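Local atomic coordinates of ferredoxin component of carbazole 1,9a-dioxygenase (PDB entry 3GCE), a protein that probably passes electrons, through a Rieske-type [2Fe-2S] cluster, to the terminal oxygenase of the carbazole 1,9a-dioxygenase system. Residues 15-20 / 42-47; 34-39 / 79-84. All blocks are in the same frame, centred on the assembly; numbering follows the deposited sequence.

How the interactions relate
Both contacts involve the antiparallel sheet of strands 26-30, 33-40 and 43-48, but they join it to different parts of the Rieske domain. Interaction 1 lies near the surface, where a short 3-10 turn after strand 12-16 meets strand 43-48 and the residue before it through one leucine, a valine and a carboxylate oxygen of D42. Interaction 2 is buried near the centre of the chain and purely apolar across its interface, with the polar bonds kept within segment 79-84. Strands 33-40 and 43-48 are neighbours in the sheet, so the two contacts are coupled by backbone pairing, as in the bonds of I47 with M36 and Y45 with V38.

Interaction 1: residues 15-20 / 42-47; sequences ATLDQL and DSVYAI
L17 reaches across to V44 and D42, and both close approaches are its own. From CB, which points toward segment 42-47, the chain continues to CG, held anti to the backbone N (chi1 -173°), and there it forks. L17 CD1 runs alongside V44 and meets V44 CG2 at 3.4 Å, closer than methyl groups usually pack. L17 CD2 lies 4.2 Å from D42 OD1, a loose approach rather than a polar bond. V44 answers with the methyl beside its own backbone N, and the two side chains run antiparallel past one another. Leucine suits the place because its two methyls serve two neighbours at once, while the compact valine is at home in a strand. The turn that presents L17 is closed by Q19 N bonding T16 O at 2.9 Å, and the Q19 side chain folds back so that OE1 accepts from T16 N, nearly straight at 171° but from above the amide plane. This apolar surface packing joins the turn after strand 12-16, in the sheet with 106-109 and 100-103, to strand 43-48 of the other sheet; V102 touches L17, and V37, V100, V102 and I107 surround V44.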
loop_
_atom_site.group_PDB
_atom_site.type_symbol
_atom_site.label_atom_id
_atom_site.label_comp_id
_atom_site.label_asym_id
_atom_site.label_seq_id
_atom_site.Cartn_x
_atom_site.Cartn_y
_atom_site.Cartn_z
ATOM N N ALA A 15 -0.610 12.432 3.449
ATOM C CA ALA A 15 -1.406 12.585 4.650
ATOM C C ALA A 15 -0.496 12.765 5.852
ATOM O O ALA A 15 0.720 12.574 5.752
ATOM C CB ALA A 15 -2.304 11.343 4.850
ATOM N N THR A 16 -1.097 13.133 6.980
ATOM C CA THR A 16 -0.450 13.118 8.281
ATOM C C THR A 16 -0.676 11.733 8.904
ATOM O O THR A 16 -1.736 11.118 8.700
ATOM C CB THR A 16 -1.078 14.214 9.189
ATOM O OG1 THR A 16 -1.172 15.435 8.457
ATOM C CG2 THR A 16 -0.252 14.468 10.373
ATOM N N LEU A 17 0.311 11.235 9.649
ATOM C CA LEU A 17 0.274 9.884 10.190
ATOM C C LEU A 17 -1.031 9.563 10.919
ATOM O O LEU A 17 -1.613 8.492 10.710
ATOM C CB LEU A 17 1.471 9.623 11.110
ATOM C CG LEU A 17 1.683 8.204 11.632
ATOM C CD1 LEU A 17 2.149 7.290 10.529
ATOM C CD2 LEU A 17 2.675 8.190 12.785
ATOM N N ASP A 18 -1.508 10.480 11.758
ATOM C CA ASP A 18 -2.702 10.160 12.546
ATOM C C ASP A 18 -4.009 10.441 11.814
ATOM O O ASP A 18 -5.094 10.221 12.367
ATOM C CB ASP A 18 -2.669 10.822 13.916
ATOM C CG ASP A 18 -2.201 12.245 13.856
ATOM O OD1 ASP A 18 -2.771 13.024 13.051
ATOM O OD2 ASP A 18 -1.254 12.570 14.616
ATOM N N GLN A 19 -3.915 10.891 10.565
ATOM C CA GLN A 19 -5.083 10.919 9.693
ATOM C C GLN A 19 -5.369 9.516 9.176
ATOM O O GLN A 19 -6.452 9.253 8.662
ATOM C CB GLN A 19 -4.899 11.863 8.512
ATOM C CG GLN A 19 -4.886 13.342 8.859
ATOM C CD GLN A 19 -4.615 14.215 7.635
ATOM O OE1 GLN A 19 -3.953 13.787 6.679
ATOM N NE2 GLN A 19 -5.134 15.451 7.659
ATOM N N LEU A 20 -4.387 8.622 9.315
ATOM C CA LEU A 20 -4.554 7.225 8.917
ATOM C C LEU A 20 -4.859 6.347 10.116
ATOM O O LEU A 20 -4.054 6.255 11.063
ATOM C CB LEU A 20 -3.291 6.710 8.209
ATOM C CG LEU A 20 -3.176 6.783 6.688
ATOM C CD1 LEU A 20 -3.383 8.191 6.152
ATOM C CD2 LEU A 20 -1.823 6.227 6.261
ATOM N N ASP A 42 3.529 2.191 14.243
ATOM C CA ASP A 42 3.975 3.482 13.733
ATOM C C ASP A 42 4.633 3.375 12.355
ATOM O O ASP A 42 5.145 4.375 11.822
ATOM C CB ASP A 42 4.940 4.140 14.717
ATOM C CG ASP A 42 4.239 4.617 15.975
ATOM O OD1 ASP A 42 3.241 5.368 15.850
ATOM O OD2 ASP A 42 4.685 4.220 17.073
ATOM N N SER A 43 4.619 2.177 11.778
ATOM C CA SER A 43 5.215 2.004 10.450
ATOM C C SER A 43 4.184 2.317 9.382
ATOM O O SER A 43 2.985 2.153 9.602
ATOM C CB SER A 43 5.738 0.596 10.279
ATOM O OG SER A 43 6.714 0.321 11.256
ATOM N N VAL A 44 4.657 2.805 8.240
ATOM C CA VAL A 44 3.776 3.072 7.099
ATOM C C VAL A 44 4.368 2.315 5.915
ATOM O O VAL A 44 5.606 2.347 5.700
ATOM C CB VAL A 44 3.723 4.582 6.765
ATOM C CG1 VAL A 44 2.768 4.861 5.599
ATOM C CG2 VAL A 44 3.309 5.377 8.000
ATOM N N TYR A 45 3.491 1.650 5.164
ATOM C CA TYR A 45 3.888 0.882 3.980
ATOM C C TYR A 45 3.129 1.389 2.779
ATOM O O TYR A 45 2.002 1.867 2.915
ATOM C CB TYR A 45 3.553 -0.602 4.185
ATOM C CG TYR A 45 4.191 -1.133 5.426
ATOM C CD1 TYR A 45 5.542 -1.416 5.447
ATOM C CD2 TYR A 45 3.457 -1.309 6.595
ATOM C CE1 TYR A 45 6.160 -1.875 6.586
ATOM C CE2 TYR A 45 4.082 -1.796 7.763
ATOM C CZ TYR A 45 5.429 -2.081 7.726
ATOM O OH TYR A 45 6.076 -2.556 8.838
ATOM N N ALA A 46 3.732 1.275 1.601
ATOM C CA ALA A 46 3.098 1.790 0.380
ATOM C C ALA A 46 3.422 0.868 -0.779
ATOM O O ALA A 46 4.591 0.530 -0.994
ATOM C CB ALA A 46 3.603 3.202 0.086
ATOM N N ILE A 47 2.391 0.450 -1.521
ATOM C CA ILE A 47 2.595 -0.362 -2.732
ATOM C C ILE A 47 1.608 0.118 -3.772
ATOM O O ILE A 47 0.683 0.855 -3.444
ATOM C CB ILE A 47 2.459 -1.920 -2.490
ATOM C CG1 ILE A 47 1.068 -2.295 -1.924
ATOM C CG2 ILE A 47 3.572 -2.391 -1.555
ATOM C CD1 ILE A 47 0.725 -3.826 -2.041
#

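Interaction 2: residues 34-39 / 79-84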
loop_
_atom_site.group_PDB
_atom_site.type_symbol
_atom_site.label_atom_id
_atom_site.label_comp_id
_atom_site.label_asym_id
_atom_site.label_seq_id
_atom_site.Cartn_x
_atom_site.Cartn_y
_atom_site.Cartn_z
ATOM N N GLU A 34 -1.432 5.290 -8.714
ATOM C CA GLU A 34 -2.296 5.094 -7.574
ATOM C C GLU A 34 -1.585 4.170 -6.593
ATOM O O GLU A 34 -1.134 3.056 -6.959
ATOM C CB GLU A 34 -3.628 4.482 -8.005
ATOM C CG GLU A 34 -4.747 4.672 -7.013
ATOM C CD GLU A 34 -6.064 4.084 -7.527
ATOM O OE1 GLU A 34 -6.447 4.342 -8.700
ATOM O OE2 GLU A 34 -6.711 3.355 -6.762
ATOM N N VAL A 35 -1.478 4.644 -5.356
ATOM C CA VAL A 35 -0.663 3.974 -4.351
ATOM C C VAL A 35 -1.447 3.685 -3.071
ATOM O O VAL A 35 -2.045 4.587 -2.466
ATOM C CB VAL A 35 0.600 4.810 -4.027
ATOM C CG1 VAL A 35 1.441 4.121 -2.973
ATOM C CG2 VAL A 35 1.419 4.989 -5.281
ATOM N N MET A 36 -1.455 2.417 -2.678
ATOM C CA MET A 36 -2.095 2.014 -1.440
ATOM C C MET A 36 -1.126 2.276 -0.300
ATOM O O MET A 36 0.028 1.843 -0.354
ATOM C CB MET A 36 -2.459 0.531 -1.482
ATOM C CG MET A 36 -3.354 0.086 -0.307
ATOM S SD MET A 36 -2.432 -0.788 0.946
ATOM C CE MET A 36 -2.213 -2.249 0.008
ATOM N N VAL A 37 -1.614 2.974 0.719
ATOM C CA VAL A 37 -0.825 3.297 1.896
ATOM C C VAL A 37 -1.543 2.712 3.106
ATOM O O VAL A 37 -2.767 2.809 3.193
ATOM C CB VAL A 37 -0.597 4.843 1.981
ATOM C CG1 VAL A 37 0.088 5.253 3.271
ATOM C CG2 VAL A 37 0.258 5.275 0.804
ATOM N N VAL A 38 -0.784 2.063 4.003
ATOM C CA VAL A 38 -1.343 1.495 5.207
ATOM C C VAL A 38 -0.373 1.619 6.386
ATOM O O VAL A 38 0.832 1.411 6.244
ATOM C CB VAL A 38 -1.793 0.011 4.962
ATOM C CG1 VAL A 38 -0.596 -0.920 4.751
ATOM C CG2 VAL A 38 -2.707 -0.488 6.098
ATOM N N ARG A 39 -0.916 2.003 7.539
ATOM C CA ARG A 39 -0.171 2.088 8.794
ATOM C C ARG A 39 -0.298 0.764 9.545
ATOM O O ARG A 39 -1.381 0.168 9.602
ATOM C CB ARG A 39 -0.767 3.156 9.705
ATOM C CG ARG A 39 -0.348 4.589 9.483
ATOM C CD ARG A 39 -0.949 5.488 10.611
ATOM N NE ARG A 39 -0.372 5.235 11.941
ATOM C CZ ARG A 39 -0.790 5.788 13.086
ATOM N NH1 ARG A 39 -1.824 6.623 13.116
ATOM N NH2 ARG A 39 -0.169 5.500 14.217
ATOM N N PHE A 79 -0.660 -9.701 -1.235
ATOM C CA PHE A 79 0.701 -9.146 -1.362
ATOM C C PHE A 79 1.269 -8.791 0.000
ATOM O O PHE A 79 0.530 -8.389 0.916
ATOM C CB PHE A 79 0.707 -7.882 -2.234
ATOM C CG PHE A 79 0.221 -8.127 -3.650
ATOM C CD1 PHE A 79 -1.130 -7.969 -3.971
ATOM C CD2 PHE A 79 1.131 -8.442 -4.673
ATOM C CE1 PHE A 79 -1.599 -8.180 -5.287
ATOM C CE2 PHE A 79 0.675 -8.649 -5.977
ATOM C CZ PHE A 79 -0.697 -8.503 -6.280
ATOM N N ASP A 80 2.583 -8.908 0.111
ATOM C CA ASP A 80 3.313 -8.381 1.249
ATOM C C ASP A 80 3.395 -6.841 1.054
ATOM O O ASP A 80 3.955 -6.372 0.068
ATOM C CB ASP A 80 4.708 -9.026 1.291
ATOM C CG ASP A 80 5.642 -8.344 2.294
ATOM O OD1 ASP A 80 5.139 -7.785 3.320
ATOM O OD2 ASP A 80 6.880 -8.363 2.042
ATOM N N VAL A 81 2.845 -6.072 1.995
ATOM C CA VAL A 81 2.888 -4.599 1.902
ATOM C C VAL A 81 4.267 -3.986 2.074
ATOM O O VAL A 81 4.464 -2.819 1.715
ATOM C CB VAL A 81 1.868 -3.916 2.847
ATOM C CG1 VAL A 81 0.439 -4.351 2.479
ATOM C CG2 VAL A 81 2.168 -4.212 4.330
ATOM N N ARG A 82 5.211 -4.764 2.623
ATOM C CA ARG A 82 6.594 -4.318 2.804
ATOM C C ARG A 82 7.382 -4.294 1.495
ATOM O O ARG A 82 8.306 -3.464 1.316
ATOM C CB ARG A 82 7.316 -5.252 3.776
ATOM C CG ARG A 82 6.805 -5.157 5.210
ATOM C CD ARG A 82 7.353 -6.293 6.051
ATOM N NE ARG A 82 6.740 -7.568 5.677
ATOM C CZ ARG A 82 6.939 -8.705 6.329
ATOM N NH1 ARG A 82 7.715 -8.723 7.399
ATOM N NH2 ARG A 82 6.367 -9.823 5.909
ATOM N N THR A 83 7.014 -5.172 0.558
ATOM C CA THR A 83 7.859 -5.424 -0.618
ATOM C C THR A 83 7.128 -5.453 -1.942
ATOM O O THR A 83 7.781 -5.384 -3.024
ATOM C CB THR A 83 8.644 -6.760 -0.474
ATOM O OG1 THR A 83 7.698 -7.838 -0.394
ATOM C CG2 THR A 83 9.562 -6.746 0.794
ATOM N N GLY A 84 5.805 -5.610 -1.880
ATOM C CA GLY A 84 4.991 -5.821 -3.089
ATOM C C GLY A 84 4.992 -7.273 -3.570
ATOM O O GLY A 84 4.455 -7.574 -4.630
#
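D80 OD1, one residue before the V81 side chain that packs on M36 and V38, is gripped twice by R82. R82 NE meets D80 OD1 at 2.9 Å, almost straight at 173°, on the syn side and within the guanidinium plane, completing a salt bridge; R82 N reaches D80 OD1 at 3.1 Å from the opposite face of the carboxylate. D80 OD2 accepts from T83 OG1 at 2.6 Å, and T83 OG1 in turn accepts a hydrogen bond from A85 N. With both oxygens engaged, the carboxylate is fixed in rotation, and the chain turns sharply as G84 N bonds D80 O at 2.8 Å, the positive phi of G84 suiting glycine. V81 CG1 touches M36 CE at 4.2 Å and V38 CG1 at the same distance. M36, bent at chi2 and chi3, crosses V81 at about a right angle; its flexible thioether lets CE reach the V81 methyl, while compact, branched V38 and V81 suit a buried apolar site. The D80 Asx turn follows strand 78-80, beside the cluster-binding loops; V81 packs this part of the Rieske fold on strand 33-40, the M36 side chain about 11 Å from the cluster.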